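Local structure of zinc transport transcriptional regulator (Lactococcus lactis subsp. lactis, 5YHY) at residues K22-S30 and H108-Y119. The protein probably binds DNA as a zinc-responsive, MarR-family transcriptional regulator of zinc transport, with zinc ions bound by the protein itself. The protein carries 1 engineered substitution. Sequence-based numbering, arbitrary orientation.
Sequences KHEILLGKS and HATHHEKTLSTY. Engineered in segment 22-30: S30 (natural residue Cys). With ZN (zinc ion), chain B.
E24, H108 and H112 converge on a zinc ion that fastens the loop to the helix. OE1 of E24 binds the metal at 1.9 Å, and NE2 of H108 and NE2 of H112 each bind it at 2.0 Å; H42 supplies the fourth ligand. In this MarR-family winged helix-turn-helix protein the metal thus joins the 22-30 loop to helices 38-49 and 102-123, a link through which zinc probably influences DNA binding. The E24 carboxylate lies nearly coplanar with the H108 ring but is turned 53° from that of H112. Next to the metal site the packing is tight. L26 wedges its two methyls between the histidines: CD2 sits over the centre of the H112 ring, 3.8 Å from its centroid, while CD1 reaches CE1 of H108. T115 ties down the backbone beside it, OG1 accepting a nearly straight bond from N of L27 (2.8 Å) and donating to O of H111. Holding OG1 beside its own backbone N (chi1 -60°), T115 can face both partners. Further along, CD1 of L27 packs on T118 and Y119, and a water joins O of I25 to OH of Y119.

Toward G28 and K29 the contact loosens into solvent. The extended K29 chain lies over one face of the H111 ring, with CG 3.7 Å from the centroid. A water at the ring edge links ND1 of H111 to O of L27, while NE2 is hydrogen-bonded to OE2 of E107. Replacing H111 by alanine is likely to strip the K29 methylenes of the ring face they cover, and to leave E107 and the bridging water each without this partner.

The loop runs between helices 4-19 and 38-49 across helix 102-123: I25 and L27 also meet F18 of helix 4-19, and M16 and F145 of the second subunit pack against I25 and L27, respectively.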
loop_
_atom_site.group_PDB
_atom_site.type_symbol
_atom_site.label_atom_id
_atom_site.label_comp_id
_atom_site.label_asym_id
_atom_site.label_seq_id
_atom_site.Cartn_x
_atom_site.Cartn_y
_atom_site.Cartn_z
ATOM N N LYS A 22 5.225 -6.784 -2.061
ATOM C CA LYS A 22 5.699 -6.302 -3.356
ATOM C C LYS A 22 6.683 -5.150 -3.203
ATOM O O LYS A 22 6.603 -4.385 -2.245
ATOM C CB LYS A 22 4.521 -5.870 -4.232
ATOM C CG LYS A 22 3.644 -7.020 -4.683
ATOM C CD LYS A 22 2.478 -6.519 -5.510
ATOM C CE LYS A 22 1.484 -7.639 -5.778
ATOM N NZ LYS A 22 0.343 -7.162 -6.592
ATOM N N HIS A 23 7.613 -5.035 -4.148
ATOM C CA HIS A 23 8.587 -3.947 -4.142
ATOM C C HIS A 23 8.024 -2.722 -4.836
ATOM O O HIS A 23 8.458 -1.607 -4.578
ATOM C CB HIS A 23 9.869 -4.350 -4.882
ATOM C CG HIS A 23 10.772 -5.245 -4.097
ATOM N ND1 HIS A 23 11.082 -5.015 -2.773
ATOM C CD2 HIS A 23 11.449 -6.363 -4.455
ATOM C CE1 HIS A 23 11.903 -5.960 -2.346
ATOM N NE2 HIS A 23 12.140 -6.790 -3.348
ATOM N N GLU A 24 7.073 -2.949 -5.739
ATOM C CA GLU A 24 6.539 -1.895 -6.587
ATOM C C GLU A 24 5.089 -2.198 -6.913
ATOM O O GLU A 24 4.706 -3.359 -7.032
ATOM C CB GLU A 24 7.313 -1.833 -7.907
ATOM C CG GLU A 24 8.484 -0.884 -7.920
ATOM C CD GLU A 24 9.035 -0.696 -9.321
ATOM O OE1 GLU A 24 9.385 -1.707 -9.961
ATOM O OE2 GLU A 24 9.119 0.463 -9.780
ATOM N N ILE A 25 4.283 -1.151 -7.072
ATOM C CA ILE A 25 2.918 -1.329 -7.547
ATOM C C ILE A 25 2.931 -1.425 -9.074
ATOM O O ILE A 25 3.131 -0.433 -9.771
ATOM C CB ILE A 25 2.006 -0.172 -7.100
ATOM C CG1 ILE A 25 1.932 -0.102 -5.571
ATOM C CG2 ILE A 25 0.603 -0.335 -7.693
ATOM C CD1 ILE A 25 1.274 -1.296 -4.947
ATOM N N LEU A 26 2.729 -2.635 -9.585
ATOM C CA LEU A 26 2.722 -2.870 -11.025
ATOM C C LEU A 26 1.501 -3.685 -11.402
ATOM O O LEU A 26 1.154 -4.647 -10.710
ATOM C CB LEU A 26 3.983 -3.619 -11.458
ATOM C CG LEU A 26 5.270 -2.811 -11.306
ATOM C CD1 LEU A 26 6.488 -3.716 -11.471
ATOM C CD2 LEU A 26 5.313 -1.665 -12.299
ATOM N N LEU A 27 0.861 -3.300 -12.501
ATOM C CA LEU A 27 -0.328 -4.001 -12.999
ATOM C C LEU A 27 0.012 -4.933 -14.143
ATOM O O LEU A 27 1.056 -4.802 -14.772
ATOM C CB LEU A 27 -1.364 -2.998 -13.502
ATOM C CG LEU A 27 -1.990 -2.110 -12.433
ATOM C CD1 LEU A 27 -2.798 -0.979 -13.077
ATOM C CD2 LEU A 27 -2.861 -2.938 -11.510
ATOM N N GLY A 28 -0.901 -5.858 -14.426
ATOM C CA GLY A 28 -0.750 -6.759 -15.555
ATOM C C GLY A 28 0.342 -7.779 -15.316
ATOM O O GLY A 28 0.843 -8.407 -16.252
ATOM N N LYS A 29 0.715 -7.945 -14.054
ATOM C CA LYS A 29 1.789 -8.851 -13.687
ATOM C C LYS A 29 1.239 -9.986 -12.829
ATOM O O LYS A 29 0.466 -9.751 -11.900
ATOM C CB LYS A 29 2.858 -8.086 -12.909
ATOM C CG LYS A 29 4.013 -8.935 -12.422
ATOM C CD LYS A 29 5.075 -8.058 -11.780
ATOM C CE LYS A 29 6.208 -8.894 -11.208
ATOM N NZ LYS A 29 7.300 -8.049 -10.643
ATOM N N SER A 30 1.627 -11.218 -13.141
ATOM C CA SER A 30 1.218 -12.353 -12.321
ATOM C C SER A 30 2.010 -12.402 -11.018
ATOM O O SER A 30 3.134 -11.896 -10.943
ATOM C CB SER A 30 1.384 -13.669 -13.085
ATOM O OG SER A 30 0.322 -13.856 -13.998
ATOM N N HIS A 108 10.189 -6.494 -17.224
ATOM C CA HIS A 108 9.950 -5.404 -16.288
ATOM C C HIS A 108 9.508 -4.132 -16.997
ATOM O O HIS A 108 8.637 -3.412 -16.499
ATOM C CB HIS A 108 11.174 -5.122 -15.419
ATOM C CG HIS A 108 10.842 -4.381 -14.164
ATOM N ND1 HIS A 108 10.218 -4.983 -13.095
ATOM C CD2 HIS A 108 11.018 -3.082 -13.820
ATOM C CE1 HIS A 108 10.047 -4.094 -12.130
ATOM N NE2 HIS A 108 10.505 -2.931 -12.556
ATOM N N ALA A 109 10.115 -3.842 -18.144
ATOM C CA ALA A 109 9.729 -2.683 -18.923
ATOM C C ALA A 109 8.259 -2.812 -19.309
ATOM O O ALA A 109 7.497 -1.851 -19.230
ATOM C CB ALA A 109 10.599 -2.552 -20.159
ATOM N N THR A 110 7.863 -4.012 -19.711
ATOM C CA THR A 110 6.470 -4.234 -20.085
ATOM C C THR A 110 5.519 -3.955 -18.919
ATOM O O THR A 110 4.453 -3.347 -19.108
ATOM C CB THR A 110 6.250 -5.652 -20.620
ATOM O OG1 THR A 110 7.022 -5.822 -21.813
ATOM C CG2 THR A 110 4.790 -5.873 -20.949
ATOM N N HIS A 111 5.891 -4.395 -17.722
ATOM C CA HIS A 111 5.053 -4.156 -16.551
ATOM C C HIS A 111 4.857 -2.664 -16.302
ATOM O O HIS A 111 3.741 -2.215 -16.040
ATOM C CB HIS A 111 5.635 -4.811 -15.302
ATOM C CG HIS A 111 5.664 -6.304 -15.363
ATOM N ND1 HIS A 111 4.699 -7.039 -16.016
ATOM C CD2 HIS A 111 6.540 -7.201 -14.851
ATOM C CE1 HIS A 111 4.987 -8.326 -15.914
ATOM N NE2 HIS A 111 6.097 -8.450 -15.209
ATOM N N HIS A 112 5.940 -1.895 -16.360
ATOM C CA HIS A 112 5.816 -0.445 -16.223
ATOM C C HIS A 112 4.952 0.176 -17.307
ATOM O O HIS A 112 4.130 1.051 -17.032
ATOM C CB HIS A 112 7.189 0.221 -16.195
ATOM C CG HIS A 112 7.816 0.201 -14.843
ATOM N ND1 HIS A 112 7.452 1.080 -13.843
ATOM C CD2 HIS A 112 8.752 -0.612 -14.308
ATOM C CE1 HIS A 112 8.151 0.817 -12.756
ATOM N NE2 HIS A 112 8.946 -0.207 -13.010
ATOM N N GLU A 113 5.141 -0.282 -18.539
ATOM C CA GLU A 113 4.385 0.235 -19.669
ATOM C C GLU A 113 2.889 -0.013 -19.484
ATOM O O GLU A 113 2.080 0.890 -19.694
ATOM C CB GLU A 113 4.875 -0.407 -20.962
ATOM C CG GLU A 113 4.223 0.133 -22.217
ATOM C CD GLU A 113 4.715 -0.587 -23.462
ATOM O OE1 GLU A 113 4.451 -1.807 -23.591
ATOM O OE2 GLU A 113 5.378 0.063 -24.302
ATOM N N LYS A 114 2.546 -1.236 -19.080
ATOM C CA LYS A 114 1.152 -1.644 -18.861
ATOM C C LYS A 114 0.525 -0.830 -17.745
ATOM O O LYS A 114 -0.632 -0.402 -17.825
ATOM C CB LYS A 114 1.091 -3.127 -18.476
ATOM C CG LYS A 114 -0.327 -3.670 -18.390
ATOM C CD LYS A 114 -1.028 -3.399 -19.713
ATOM C CE LYS A 114 -2.154 -4.364 -19.962
ATOM N NZ LYS A 114 -2.768 -4.065 -21.270
ATOM N N THR A 115 1.300 -0.626 -16.691
ATOM C CA THR A 115 0.824 0.092 -15.522
ATOM C C THR A 115 0.541 1.534 -15.898
ATOM O O THR A 115 -0.546 2.063 -15.623
ATOM C CB THR A 115 1.858 0.029 -14.394
ATOM O OG1 THR A 115 2.071 -1.346 -14.050
ATOM C CG2 THR A 115 1.365 0.770 -13.159
ATOM N N LEU A 116 1.520 2.178 -16.520
ATOM C CA LEU A 116 1.355 3.577 -16.893
ATOM C C LEU A 116 0.238 3.774 -17.909
ATOM O O LEU A 116 -0.551 4.713 -17.788
ATOM C CB LEU A 116 2.677 4.167 -17.392
ATOM C CG LEU A 116 3.665 4.433 -16.247
ATOM C CD1 LEU A 116 5.036 4.836 -16.783
ATOM C CD2 LEU A 116 3.127 5.495 -15.267
ATOM N N SER A 117 0.134 2.870 -18.884
ATOM C CA SER A 117 -0.919 2.992 -19.889
ATOM C C SER A 117 -2.300 2.835 -19.242
ATOM O O SER A 117 -3.258 3.495 -19.639
ATOM C CB SER A 117 -0.718 1.992 -21.039
ATOM O OG SER A 117 -0.990 0.665 -20.639
ATOM N N THR A 118 -2.394 1.976 -18.233
ATOM C CA THR A 118 -3.650 1.814 -17.513
ATOM C C THR A 118 -4.056 3.117 -16.824
ATOM O O THR A 118 -5.224 3.527 -16.873
ATOM C CB THR A 118 -3.556 0.670 -16.481
ATOM O OG1 THR A 118 -3.291 -0.566 -17.161
ATOM C CG2 THR A 118 -4.858 0.544 -15.683
ATOM N N TYR A 119 -3.097 3.776 -16.183
ATOM C CA TYR A 119 -3.393 5.049 -15.526
ATOM C C TYR A 119 -3.714 6.108 -16.572
ATOM O O TYR A 119 -4.585 6.954 -16.365
ATOM C CB TYR A 119 -2.235 5.525 -14.632
ATOM C CG TYR A 119 -1.825 4.544 -13.547
ATOM C CD1 TYR A 119 -2.730 3.623 -13.029
ATOM C CD2 TYR A 119 -0.527 4.542 -13.048
ATOM C CE1 TYR A 119 -2.338 2.717 -12.049
ATOM C CE2 TYR A 119 -0.133 3.648 -12.070
ATOM C CZ TYR A 119 -1.042 2.741 -11.577
ATOM O OH TYR A 119 -0.667 1.836 -10.616
HETATM ZN ZN ZN B . 10.153 -1.146 -11.651
HETATM O O HOH W 1 1.876 2.125 -9.702
HETATM O O HOH W 2 2.305 -5.960 -17.152
#